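Local coordinates for protein alpha-rhamnosidase (Dictyoglomus thermophilum, PDB 6I60) that probably hydrolyses terminal non-reducing alpha-L-rhamnose residues from alpha-L-rhamnosides, as a glycoside hydrolase, at residues 532-543 with 584-595. Numbering follows the deposited sequence.
Sequences NDIRDAQKENGS and EHYEGFKKYVEF. With AE3 (2-(2-ethoxyethoxy)ethanol), chain H.
The Phe595 ring has Ser543 OG over one face, offset toward the rim. The Tyr592 ring meets Gly542 O at its edge. The His585 ring takes Arg535 CB at its edge, with CB 3.6 Å from His585 CE1; its ND1 is hydrogen-bonded to Tyr565 OH. Asn532 CA lies over the centre of one face of the Arg535 guanidinium. At its edge are Asp536 OD2, gripped side-on by NE and NH2, and Glu584 OE1, a long salt bridge at 4.0 Å from Arg535 NH1. A water also joins NH1 to Glu584 O. With an alanine here in place of Arg535, Asp536 OD2 would probably lose both of these donors, keeping Arg226 at OD1, and Glu584 its long salt bridge. Both segments belong to the six-hairpin glycosidase domain, where the turn after helix 524-535 packs on helix 586-599. Gln538 has CG anti to its N (chi1 -167°) and an extended chain, which carries the amide to the helix. There Gln538 NE2 donates to Gly588 O at 2.7 Å, nearly straight at 166°. That oxygen also accepts from Tyr592 N. Gly542 closes a type I turn from Lys539. Gly542 CA lies 3.5 Å from Lys591 O in a CA-H...O contact. Asn541 OD1 accepts from Ser543 N in an Asx turn.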
loop_
_atom_site.group_PDB
_atom_site.type_symbol
_atom_site.label_atom_id
_atom_site.label_comp_id
_atom_site.label_asym_id
_atom_site.label_seq_id
_atom_site.Cartn_x
_atom_site.Cartn_y
_atom_site.Cartn_z
ATOM N N ASN A 532 -9.599 3.426 7.280
ATOM C CA ASN A 532 -11.028 3.711 7.248
ATOM C C ASN A 532 -11.824 2.463 6.889
ATOM O O ASN A 532 -12.919 2.247 7.420
ATOM C CB ASN A 532 -11.321 4.837 6.257
ATOM C CG ASN A 532 -10.966 6.203 6.806
ATOM O OD1 ASN A 532 -10.914 6.408 8.019
ATOM N ND2 ASN A 532 -10.720 7.151 5.910
ATOM N N ASP A 533 -11.294 1.637 5.980
ATOM C CA ASP A 533 -11.990 0.413 5.593
ATOM C C ASP A 533 -12.158 -0.522 6.783
ATOM O O ASP A 533 -13.206 -1.161 6.938
ATOM C CB ASP A 533 -11.235 -0.290 4.464
ATOM C CG ASP A 533 -11.292 0.477 3.157
ATOM O OD1 ASP A 533 -12.053 1.464 3.076
ATOM O OD2 ASP A 533 -10.573 0.092 2.209
ATOM N N ILE A 534 -11.133 -0.618 7.631
ATOM C CA ILE A 534 -11.246 -1.413 8.848
ATOM C C ILE A 534 -12.264 -0.792 9.794
ATOM O O ILE A 534 -13.031 -1.500 10.458
ATOM C CB ILE A 534 -9.864 -1.561 9.510
ATOM C CG1 ILE A 534 -8.901 -2.278 8.563
ATOM C CG2 ILE A 534 -9.973 -2.301 10.833
ATOM C CD1 ILE A 534 -7.510 -1.695 8.557
ATOM N N ARG A 535 -12.298 0.541 9.861
ATOM C CA ARG A 535 -13.286 1.220 10.692
ATOM C C ARG A 535 -14.698 0.989 10.168
ATOM O O ARG A 535 -15.646 0.867 10.954
ATOM C CB ARG A 535 -12.967 2.713 10.757
ATOM C CG ARG A 535 -13.857 3.509 11.694
ATOM C CD ARG A 535 -14.057 4.925 11.180
ATOM N NE ARG A 535 -14.565 4.944 9.810
ATOM C CZ ARG A 535 -14.211 5.839 8.893
ATOM N NH1 ARG A 535 -13.341 6.794 9.200
ATOM N NH2 ARG A 535 -14.725 5.782 7.671
ATOM N N ASP A 536 -14.857 0.920 8.846
ATOM C CA ASP A 536 -16.159 0.692 8.234
ATOM C C ASP A 536 -16.623 -0.755 8.345
ATOM O O ASP A 536 -17.775 -1.046 8.006
ATOM C CB ASP A 536 -16.130 1.105 6.758
ATOM C CG ASP A 536 -16.352 2.595 6.563
ATOM O OD1 ASP A 536 -16.542 3.024 5.404
ATOM O OD2 ASP A 536 -16.333 3.340 7.566
ATOM N N ALA A 537 -15.764 -1.664 8.801
ATOM C CA ALA A 537 -16.138 -3.059 8.966
ATOM C C ALA A 537 -16.091 -3.516 10.416
ATOM O O ALA A 537 -16.333 -4.699 10.685
ATOM C CB ALA A 537 -15.234 -3.959 8.113
ATOM N N GLN A 538 -15.792 -2.621 11.351
ATOM C CA GLN A 538 -15.767 -2.982 12.762
ATOM C C GLN A 538 -17.190 -3.183 13.266
ATOM O O GLN A 538 -18.034 -2.290 13.140
ATOM C CB GLN A 538 -15.055 -1.900 13.570
ATOM C CG GLN A 538 -14.701 -2.318 14.985
ATOM C CD GLN A 538 -13.800 -1.320 15.678
ATOM O OE1 GLN A 538 -13.789 -0.136 15.340
ATOM N NE2 GLN A 538 -13.034 -1.794 16.653
ATOM N N LYS A 539 -17.457 -4.357 13.835
ATOM C CA LYS A 539 -18.774 -4.654 14.371
ATOM C C LYS A 539 -19.007 -3.879 15.668
ATOM O O LYS A 539 -18.104 -3.241 16.218
ATOM C CB LYS A 539 -18.929 -6.157 14.605
ATOM C CG LYS A 539 -19.248 -6.948 13.344
ATOM C CD LYS A 539 -19.689 -8.367 13.673
ATOM C CE LYS A 539 -21.187 -8.539 13.470
ATOM N NZ LYS A 539 -21.685 -9.818 14.051
ATOM N N GLU A 540 -20.250 -3.942 16.157
ATOM C CA GLU A 540 -20.613 -3.202 17.361
ATOM C C GLU A 540 -19.867 -3.712 18.588
ATOM O O GLU A 540 -19.522 -2.922 19.473
ATOM C CB GLU A 540 -22.123 -3.275 17.590
ATOM C CG GLU A 540 -22.886 -2.067 17.068
ATOM C CD GLU A 540 -23.329 -2.235 15.625
ATOM O OE1 GLU A 540 -24.136 -1.408 15.150
ATOM O OE2 GLU A 540 -22.870 -3.196 14.969
ATOM N N ASN A 541 -19.604 -5.015 18.657
ATOM C CA ASN A 541 -18.847 -5.594 19.761
ATOM C C ASN A 541 -17.343 -5.403 19.612
ATOM O O ASN A 541 -16.584 -5.956 20.414
ATOM C CB ASN A 541 -19.164 -7.085 19.894
ATOM C CG ASN A 541 -18.827 -7.867 18.640
ATOM O OD1 ASN A 541 -18.411 -7.299 17.632
ATOM N ND2 ASN A 541 -19.011 -9.180 18.696
ATOM N N GLY A 542 -16.900 -4.646 18.613
ATOM C CA GLY A 542 -15.488 -4.428 18.386
ATOM C C GLY A 542 -14.814 -5.448 17.501
ATOM O O GLY A 542 -13.589 -5.383 17.336
ATOM N N SER A 543 -15.568 -6.381 16.923
ATOM C CA SER A 543 -14.985 -7.432 16.103
ATOM C C SER A 543 -14.518 -6.880 14.757
ATOM O O SER A 543 -14.979 -5.838 14.282
ATOM C CB SER A 543 -15.994 -8.558 15.876
ATOM O OG SER A 543 -15.829 -9.592 16.829
ATOM N N GLU A 584 -8.064 9.668 15.685
ATOM C CA GLU A 584 -9.235 9.449 14.843
ATOM C C GLU A 584 -9.777 8.029 14.973
ATOM O O GLU A 584 -10.989 7.817 14.842
ATOM C CB GLU A 584 -8.886 9.763 13.388
ATOM C CG GLU A 584 -10.011 9.526 12.401
ATOM C CD GLU A 584 -9.549 9.648 10.964
ATOM O OE1 GLU A 584 -10.255 9.143 10.065
ATOM O OE2 GLU A 584 -8.477 10.253 10.736
ATOM N N HIS A 585 -8.909 7.049 15.238
ATOM C CA HIS A 585 -9.314 5.652 15.347
ATOM C C HIS A 585 -9.142 5.101 16.760
ATOM O O HIS A 585 -9.181 3.880 16.952
ATOM C CB HIS A 585 -8.531 4.792 14.353
ATOM C CG HIS A 585 -8.891 5.038 12.920
ATOM N ND1 HIS A 585 -10.037 4.535 12.343
ATOM C CD2 HIS A 585 -8.250 5.725 11.945
ATOM C CE1 HIS A 585 -10.089 4.907 11.076
ATOM N NE2 HIS A 585 -9.017 5.629 10.810
ATOM N N TYR A 586 -8.959 5.974 17.755
ATOM C CA TYR A 586 -8.672 5.501 19.108
ATOM C C TYR A 586 -9.849 4.733 19.696
ATOM O O TYR A 586 -9.656 3.716 20.371
ATOM C CB TYR A 586 -8.294 6.672 20.014
ATOM C CG TYR A 586 -7.885 6.240 21.403
ATOM C CD1 TYR A 586 -8.783 6.301 22.462
ATOM C CD2 TYR A 586 -6.606 5.760 21.655
ATOM C CE1 TYR A 586 -8.417 5.901 23.733
ATOM C CE2 TYR A 586 -6.228 5.358 22.925
ATOM C CZ TYR A 586 -7.140 5.431 23.960
ATOM O OH TYR A 586 -6.777 5.034 25.227
ATOM N N GLU A 587 -11.075 5.207 19.460
ATOM C CA GLU A 587 -12.245 4.494 19.964
ATOM C C GLU A 587 -12.368 3.110 19.340
ATOM O O GLU A 587 -12.797 2.164 20.010
ATOM C CB GLU A 587 -13.510 5.313 19.707
ATOM C CG GLU A 587 -13.830 6.311 20.809
ATOM C CD GLU A 587 -15.313 6.617 20.908
ATOM O OE1 GLU A 587 -16.054 6.306 19.950
ATOM O OE2 GLU A 587 -15.738 7.165 21.947
ATOM N N GLY A 588 -11.995 2.970 18.066
ATOM C CA GLY A 588 -11.978 1.654 17.452
ATOM C C GLY A 588 -10.954 0.728 18.076
ATOM O O GLY A 588 -11.184 -0.481 18.168
ATOM N N PHE A 589 -9.818 1.276 18.512
ATOM C CA PHE A 589 -8.820 0.462 19.197
ATOM C C PHE A 589 -9.347 -0.018 20.543
ATOM O O PHE A 589 -9.196 -1.192 20.901
ATOM C CB PHE A 589 -7.524 1.252 19.393
ATOM C CG PHE A 589 -6.983 1.878 18.136
ATOM C CD1 PHE A 589 -7.285 1.357 16.887
ATOM C CD2 PHE A 589 -6.156 2.988 18.210
ATOM C CE1 PHE A 589 -6.781 1.937 15.742
ATOM C CE2 PHE A 589 -5.649 3.570 17.068
ATOM C CZ PHE A 589 -5.962 3.045 15.834
ATOM N N LYS A 590 -9.968 0.887 21.306
ATOM C CA LYS A 590 -10.516 0.516 22.605
ATOM C C LYS A 590 -11.623 -0.517 22.466
ATOM O O LYS A 590 -11.795 -1.366 23.349
ATOM C CB LYS A 590 -11.037 1.759 23.327
ATOM C CG LYS A 590 -10.163 2.236 24.479
ATOM C CD LYS A 590 -10.878 3.290 25.316
ATOM C CE LYS A 590 -11.198 2.771 26.714
ATOM N NZ LYS A 590 -11.836 3.813 27.574
ATOM N N LYS A 591 -12.374 -0.470 21.365
ATOM C CA LYS A 591 -13.472 -1.411 21.179
ATOM C C LYS A 591 -12.966 -2.794 20.789
ATOM O O LYS A 591 -13.509 -3.805 21.250
ATOM C CB LYS A 591 -14.446 -0.881 20.127
ATOM C CG LYS A 591 -15.882 -1.330 20.342
ATOM C CD LYS A 591 -16.840 -0.582 19.431
ATOM C CE LYS A 591 -17.374 0.676 20.099
ATOM N NZ LYS A 591 -18.636 1.141 19.460
ATOM N N TYR A 592 -11.932 -2.865 19.945
ATOM C CA TYR A 592 -11.397 -4.168 19.563
ATOM C C TYR A 592 -10.685 -4.834 20.732
ATOM O O TYR A 592 -10.852 -6.038 20.964
ATOM C CB TYR A 592 -10.449 -4.042 18.372
ATOM C CG TYR A 592 -9.673 -5.317 18.127
ATOM C CD1 TYR A 592 -10.304 -6.449 17.627
ATOM C CD2 TYR A 592 -8.319 -5.402 18.427
ATOM C CE1 TYR A 592 -9.608 -7.624 17.415
ATOM C CE2 TYR A 592 -7.613 -6.574 18.217
ATOM C CZ TYR A 592 -8.263 -7.681 17.711
ATOM O OH TYR A 592 -7.567 -8.851 17.500
ATOM N N VAL A 593 -9.874 -4.073 21.470
ATOM C CA VAL A 593 -9.225 -4.620 22.657
ATOM C C VAL A 593 -10.267 -5.080 23.667
ATOM O O VAL A 593 -10.074 -6.090 24.356
ATOM C CB VAL A 593 -8.257 -3.578 23.252
ATOM C CG1 VAL A 593 -7.801 -3.988 24.645
ATOM C CG2 VAL A 593 -7.063 -3.394 22.328
ATOM N N GLU A 594 -11.394 -4.368 23.754
ATOM C CA GLU A 594 -12.490 -4.818 24.607
ATOM C C GLU A 594 -13.022 -6.171 24.150
ATOM O O GLU A 594 -13.369 -7.021 24.978
ATOM C CB GLU A 594 -13.608 -3.775 24.613
ATOM C CG GLU A 594 -14.404 -3.724 25.905
ATOM C CD GLU A 594 -13.516 -3.648 27.133
ATOM O OE1 GLU A 594 -13.804 -4.363 28.116
ATOM O OE2 GLU A 594 -12.533 -2.873 27.113
ATOM N N PHE A 595 -13.092 -6.389 22.834
ATOM C CA PHE A 595 -13.551 -7.677 22.328
ATOM C C PHE A 595 -12.530 -8.774 22.601
ATOM O O PHE A 595 -12.901 -9.914 22.902
ATOM C CB PHE A 595 -13.845 -7.591 20.831
ATOM C CG PHE A 595 -14.116 -8.925 20.199
ATOM C CD1 PHE A 595 -13.153 -9.552 19.425
ATOM C CD2 PHE A 595 -15.331 -9.561 20.392
ATOM C CE1 PHE A 595 -13.399 -10.784 18.851
ATOM C CE2 PHE A 595 -15.582 -10.793 19.818
ATOM C CZ PHE A 595 -14.614 -11.406 19.049
HETATM C C2 AE3 H . -21.505 -9.501 9.800
HETATM O O2 AE3 H . -21.463 -10.442 10.853
HETATM C C3 AE3 H . -22.256 -11.587 10.617
HETATM C C4 AE3 H . -22.437 -12.331 11.925
HETATM O O3 AE3 H . -21.172 -12.520 12.526
HETATM C C5 AE3 H . -21.217 -13.347 13.672
HETATM C C6 AE3 H . -19.802 -13.703 14.086
HETATM O O4 AE3 H . -19.846 -14.745 15.051
HETATM O O HOH W 1 -12.718 7.706 12.146
#